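Local coordinates for protein enoyl-CoA hydratase subunit I (Geobacillus kaustophilus, PDB 2PBP) that probably catalyses the reversible addition of water to enoyl-CoA thioesters, the hydration step of beta-oxidation, at residues Asp24-Leu29 / Arg58-Ala63; Gly109-Ala114 / Phe128-Val133. All blocks are in the same frame, centred on the assembly; numbering follows the deposited sequence.

Contacts 1 and 2 come in series along the chain, and their centres lie about 13 Å apart on the same side of the chain's centre. Both reach the smaller sheet of the crotonase fold: residues 58-63 run into its edge strand 61-63, residues 128-133 leave it through strand 127-129, and strand 105-107 lies between those two. Helix 109-115, which follows strand 105-107, joins the contacts physically, because Ala-63 CB of contact 1 lies 3.8 Å from Gly-110 CA of contact 2, and Leu-29 packs nearby. Contact 1 thus borders the start of a helix that carries Glu-112, which meets Glu-132 in contact 2 at the probable active site.

Contact 1: Asp24-Leu29 / Arg58-Ala63; sequences DVLNAL and RGRAFA
Asn-27 turns its CG anti to its own carbonyl carbon (chi1 -58°), which carries the amide onto the inner side of the bend made by residues 58-63. Arg-60 has its CG between the backbone N and the carbonyl carbon (chi1 85°), and an extended chain from there brings its guanidinium to Leu-26. ND2 of Asn-27 faces three carbonyl oxygens. Its straightest bond of the three runs from ND2 to Arg-58 O, 3.1 Å long with an N-H...O angle of 150°; it lands on a lone pair in the carbonyl plane, although the acceptor is tilted from the plane of the asparagine amide. Weak bonds from the same ND2 reach Ala-61 O at 3.0 Å, where Asn-103 is a second donor, and Phe-62 O at 3.2 Å. Since OD1 accepts from Arg-22 N, the amide is pinned at both ends, and its flip state is settled. One buried side chain thereby ties the loop 24-29 to the bend of 58-63, with no backbone pairing between the two segments.

Apolar contacts of the two leucines flank this amide. Leu-26 CB meets Ala-61 CB at 4.0 Å, while its CD2 lies over one face of the Arg-60 guanidinium, 3.5 Å from NH1. Deeper in, Leu-29 CG rests against Ala-63 CB at 4.0 Å. Backbone bonds of Leu-26 and Leu-29 with Ala-64 extend the join beyond the corner at Phe-62. Leu-29 also packs on Val-34 and Ile-37 of helix 31-46 and, with Phe-62, on Leu-113 of helix 109-115, so the loop after strand 15-20 is fastened between two helices and strand 61-63.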
loop_
_atom_site.group_PDB
_atom_site.type_symbol
_atom_site.label_atom_id
_atom_site.label_comp_id
_atom_site.label_asym_id
_atom_site.label_seq_id
_atom_site.Cartn_x
_atom_site.Cartn_y
_atom_site.Cartn_z
ATOM N N ASP A 24 32.946 -12.589 11.528
ATOM C CA ASP A 24 34.349 -12.612 11.120
ATOM C C ASP A 24 34.494 -12.220 9.647
ATOM O O ASP A 24 35.554 -11.763 9.217
ATOM C CB ASP A 24 34.942 -14.000 11.357
ATOM C CG ASP A 24 34.170 -15.092 10.649
ATOM O OD1 ASP A 24 32.983 -15.298 10.980
ATOM O OD2 ASP A 24 34.750 -15.742 9.759
ATOM N N VAL A 25 33.427 -12.407 8.874
ATOM C CA VAL A 25 33.432 -12.031 7.462
ATOM C C VAL A 25 32.240 -11.116 7.177
ATOM O O VAL A 25 31.725 -11.058 6.060
ATOM C CB VAL A 25 33.383 -13.272 6.533
ATOM C CG1 VAL A 25 34.690 -14.048 6.647
ATOM C CG2 VAL A 25 32.209 -14.170 6.896
ATOM N N LEU A 26 31.814 -10.397 8.211
ATOM C CA LEU A 26 30.696 -9.466 8.109
ATOM C C LEU A 26 29.426 -10.120 7.566
ATOM O O LEU A 26 28.680 -9.508 6.800
ATOM C CB LEU A 26 31.089 -8.274 7.230
ATOM C CG LEU A 26 32.328 -7.498 7.683
ATOM C CD1 LEU A 26 32.559 -6.324 6.749
ATOM C CD2 LEU A 26 32.147 -7.020 9.117
ATOM N N ASN A 27 29.193 -11.364 7.976
ATOM C CA ASN A 27 28.017 -12.130 7.566
ATOM C C ASN A 27 27.818 -12.152 6.055
ATOM O O ASN A 27 26.697 -12.014 5.568
ATOM C CB ASN A 27 26.766 -11.565 8.247
ATOM C CG ASN A 27 26.872 -11.591 9.757
ATOM O OD1 ASN A 27 27.274 -12.597 10.338
ATOM N ND2 ASN A 27 26.513 -10.484 10.402
ATOM N N ALA A 28 28.914 -12.338 5.326
ATOM C CA ALA A 28 28.871 -12.373 3.867
ATOM C C ALA A 28 27.845 -13.381 3.363
ATOM O O ALA A 28 27.854 -14.547 3.761
ATOM C CB ALA A 28 30.252 -12.713 3.319
ATOM N N LEU A 29 26.963 -12.925 2.480
ATOM C CA LEU A 29 25.932 -13.795 1.933
ATOM C C LEU A 29 26.421 -14.668 0.783
ATOM O O LEU A 29 26.076 -14.446 -0.377
ATOM C CB LEU A 29 24.722 -12.967 1.485
ATOM C CG LEU A 29 23.991 -12.279 2.639
ATOM C CD1 LEU A 29 22.769 -11.541 2.120
ATOM C CD2 LEU A 29 23.587 -13.326 3.664
ATOM N N ARG A 58 24.977 -10.660 13.524
ATOM C CA ARG A 58 25.834 -10.604 14.697
ATOM C C ARG A 58 27.020 -9.706 14.362
ATOM O O ARG A 58 27.490 -9.687 13.225
ATOM C CB ARG A 58 26.318 -12.011 15.055
ATOM C CG ARG A 58 27.172 -12.091 16.311
ATOM C CD ARG A 58 27.560 -13.535 16.608
ATOM N NE ARG A 58 26.396 -14.369 16.897
ATOM C CZ ARG A 58 26.452 -15.681 17.107
ATOM N NH1 ARG A 58 27.617 -16.314 17.057
ATOM N NH2 ARG A 58 25.345 -16.360 17.373
ATOM N N GLY A 59 27.498 -8.953 15.346
ATOM C CA GLY A 59 28.629 -8.078 15.097
ATOM C C GLY A 59 28.222 -6.697 14.626
ATOM O O GLY A 59 27.111 -6.246 14.900
ATOM N N ARG A 60 29.109 -6.026 13.896
ATOM C CA ARG A 60 28.819 -4.677 13.428
ATOM C C ARG A 60 28.076 -4.599 12.096
ATOM O O ARG A 60 27.582 -3.536 11.723
ATOM C CB ARG A 60 30.110 -3.852 13.341
ATOM C CG ARG A 60 30.901 -4.003 12.046
ATOM C CD ARG A 60 31.933 -2.882 11.938
ATOM N NE ARG A 60 32.518 -2.760 10.603
ATOM C CZ ARG A 60 33.454 -3.565 10.111
ATOM N NH1 ARG A 60 33.926 -4.565 10.842
ATOM N NH2 ARG A 60 33.923 -3.364 8.887
ATOM N N ALA A 61 27.988 -5.713 11.378
ATOM C CA ALA A 61 27.294 -5.707 10.096
ATOM C C ALA A 61 26.045 -6.574 10.099
ATOM O O ALA A 61 25.957 -7.558 10.837
ATOM C CB ALA A 61 28.232 -6.177 8.994
ATOM N N PHE A 62 25.070 -6.188 9.281
ATOM C CA PHE A 62 23.845 -6.961 9.135
ATOM C C PHE A 62 24.276 -8.085 8.202
ATOM O O PHE A 62 24.238 -9.260 8.566
ATOM C CB PHE A 62 22.752 -6.112 8.478
ATOM C CG PHE A 62 21.505 -6.881 8.111
ATOM C CD1 PHE A 62 20.663 -7.391 9.095
ATOM C CD2 PHE A 62 21.159 -7.066 6.773
ATOM C CE1 PHE A 62 19.490 -8.072 8.754
ATOM C CE2 PHE A 62 19.992 -7.746 6.419
ATOM C CZ PHE A 62 19.153 -8.249 7.414
ATOM N N ALA A 63 24.715 -7.706 7.005
ATOM C CA ALA A 63 25.181 -8.674 6.017
ATOM C C ALA A 63 25.823 -7.999 4.812
ATOM O O ALA A 63 25.300 -7.022 4.281
ATOM C CB ALA A 63 24.022 -9.553 5.555
#

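Contact 2: Gly109-Ala114 / Phe128-Val133; sequences GGFELA and FGFPEV
Phe-111 is the centre of an aromatic cluster with Phe-128 and Phe-130, and the three rings meet in different ways. With CG anti to the backbone N (chi1 -166°), the Phe-111 ring leaves the helix toward residues 128-130. Phe-128 CB sits over the middle of one face, 3.5 Å from the centroid of the Phe-111 ring, a CH-pi contact nearly along the ring normal. The ring of Phe-128 itself lies obliquely, its plane at 46° to that of Phe-111. From the other side comes Phe-130, whose ring is near parallel but slid so far that overlap is slight; Phe-111 CD2 lies over its rim, 3.3 Å from Phe-130 CE2.

Apolar edge contacts add to this. Glu-112 CG touches the Phe-130 ring at its edge, 3.5 Å from CE1, and Ala-114 CB approaches the edge of Phe-128.

The polar contacts run through water. One water donates to Glu-132 OE2 at 3.0 Å; its bond to Glu-112 OE1 is too short to be other than doubtful. A second accepts from Gly-109 N at 3.1 Å and gives a weak bond to Glu-132 OE2. The other oxygen of Glu-112, OE2, is held by the backbone nitrogens of Ala-141 and Gly-143.

Glu-112 OE1 lies 4.0 Å from Glu-132 OE2, the carboxylate planes almost perpendicular. Two carboxylates near one water, beside a glycine N-H at the helix start, are consistent with the crotonase active site, where paired glutamates handle the water to be added and a backbone N-H lines the oxyanion hole. Glu-112, Glu-132 and Gly-109 probably take these parts here, with the phenylalanine cluster packed alongside.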
loop_
_atom_site.group_PDB
_atom_site.type_symbol
_atom_site.label_atom_id
_atom_site.label_comp_id
_atom_site.label_asym_id
_atom_site.label_seq_id
_atom_site.Cartn_x
_atom_site.Cartn_y
_atom_site.Cartn_z
ATOM N N GLY A 109 24.070 -8.199 -1.459
ATOM C CA GLY A 109 23.114 -9.211 -1.052
ATOM C C GLY A 109 22.489 -8.848 0.284
ATOM O O GLY A 109 21.335 -9.179 0.547
ATOM N N GLY A 110 23.255 -8.163 1.130
ATOM C CA GLY A 110 22.747 -7.760 2.431
ATOM C C GLY A 110 21.555 -6.830 2.313
ATOM O O GLY A 110 20.575 -6.956 3.052
ATOM N N PHE A 111 21.639 -5.883 1.380
ATOM C CA PHE A 111 20.551 -4.940 1.147
ATOM C C PHE A 111 19.376 -5.739 0.575
ATOM O O PHE A 111 18.225 -5.531 0.955
ATOM C CB PHE A 111 21.010 -3.862 0.152
ATOM C CG PHE A 111 20.112 -2.642 0.082
ATOM C CD1 PHE A 111 18.938 -2.553 0.824
ATOM C CD2 PHE A 111 20.454 -1.579 -0.752
ATOM C CE1 PHE A 111 18.117 -1.426 0.735
ATOM C CE2 PHE A 111 19.642 -0.448 -0.850
ATOM C CZ PHE A 111 18.468 -0.371 -0.104
ATOM N N GLU A 112 19.674 -6.666 -0.331
ATOM C CA GLU A 112 18.630 -7.486 -0.938
ATOM C C GLU A 112 17.924 -8.369 0.092
ATOM O O GLU A 112 16.731 -8.640 -0.035
ATOM C CB GLU A 112 19.221 -8.320 -2.083
ATOM C CG GLU A 112 19.599 -7.437 -3.277
ATOM C CD GLU A 112 20.460 -8.133 -4.312
ATOM O OE1 GLU A 112 21.507 -8.704 -3.932
ATOM O OE2 GLU A 112 20.098 -8.095 -5.508
ATOM N N LEU A 113 18.651 -8.804 1.119
ATOM C CA LEU A 113 18.046 -9.625 2.165
ATOM C C LEU A 113 17.066 -8.767 2.972
ATOM O O LEU A 113 15.946 -9.192 3.261
ATOM C CB LEU A 113 19.124 -10.201 3.091
ATOM C CG LEU A 113 18.631 -11.069 4.255
ATOM C CD1 LEU A 113 17.873 -12.289 3.722
ATOM C CD2 LEU A 113 19.821 -11.510 5.099
ATOM N N ALA A 114 17.481 -7.556 3.329
ATOM C CA ALA A 114 16.604 -6.671 4.090
ATOM C C ALA A 114 15.353 -6.335 3.275
ATOM O O ALA A 114 14.241 -6.329 3.803
ATOM C CB ALA A 114 17.341 -5.388 4.472
ATOM N N PHE A 128 22.874 1.198 3.684
ATOM C CA PHE A 128 22.388 0.306 2.637
ATOM C C PHE A 128 22.991 0.715 1.304
ATOM O O PHE A 128 23.115 1.904 1.015
ATOM C CB PHE A 128 20.863 0.396 2.543
ATOM C CG PHE A 128 20.156 0.123 3.838
ATOM C CD1 PHE A 128 19.727 -1.163 4.154
ATOM C CD2 PHE A 128 19.914 1.153 4.746
ATOM C CE1 PHE A 128 19.065 -1.422 5.351
ATOM C CE2 PHE A 128 19.253 0.907 5.948
ATOM C CZ PHE A 128 18.827 -0.385 6.252
ATOM N N GLY A 129 23.362 -0.261 0.487
ATOM C CA GLY A 129 23.933 0.079 -0.802
ATOM C C GLY A 129 24.190 -1.115 -1.696
ATOM O O GLY A 129 24.133 -2.261 -1.248
ATOM N N PHE A 130 24.477 -0.831 -2.963
ATOM C CA PHE A 130 24.761 -1.854 -3.964
ATOM C C PHE A 130 26.098 -1.539 -4.624
ATOM O O PHE A 130 26.149 -0.937 -5.695
ATOM C CB PHE A 130 23.658 -1.879 -5.021
ATOM C CG PHE A 130 22.355 -2.421 -4.519
ATOM C CD1 PHE A 130 22.259 -3.743 -4.094
ATOM C CD2 PHE A 130 21.226 -1.612 -4.460
ATOM C CE1 PHE A 130 21.052 -4.253 -3.618
ATOM C CE2 PHE A 130 20.015 -2.111 -3.987
ATOM C CZ PHE A 130 19.929 -3.436 -3.565
ATOM N N PRO A 131 27.201 -1.944 -3.984
ATOM C CA PRO A 131 28.540 -1.694 -4.516
ATOM C C PRO A 131 28.932 -2.620 -5.664
ATOM O O PRO A 131 30.024 -2.486 -6.218
ATOM C CB PRO A 131 29.429 -1.873 -3.290
ATOM C CG PRO A 131 28.742 -2.987 -2.564
ATOM C CD PRO A 131 27.275 -2.586 -2.657
ATOM N N GLU A 132 28.038 -3.537 -6.030
ATOM C CA GLU A 132 28.311 -4.487 -7.109
ATOM C C GLU A 132 28.814 -3.833 -8.389
ATOM O O GLU A 132 29.707 -4.363 -9.052
ATOM C CB GLU A 132 27.066 -5.321 -7.447
ATOM C CG GLU A 132 26.698 -6.359 -6.403
ATOM C CD GLU A 132 25.613 -5.880 -5.460
ATOM O OE1 GLU A 132 25.611 -4.682 -5.118
ATOM O OE2 GLU A 132 24.768 -6.707 -5.054
ATOM N N VAL A 133 28.240 -2.687 -8.741
ATOM C CA VAL A 133 28.637 -1.995 -9.962
ATOM C C VAL A 133 30.127 -1.655 -10.000
ATOM O O VAL A 133 30.744 -1.659 -11.071
ATOM C CB VAL A 133 27.807 -0.699 -10.166
ATOM C CG1 VAL A 133 28.053 0.277 -9.021
ATOM C CG2 VAL A 133 28.160 -0.059 -11.499
HETATM O O HOH W 1 26.547 -8.484 -3.311
HETATM O O HOH W 2 23.353 -9.285 -5.570
#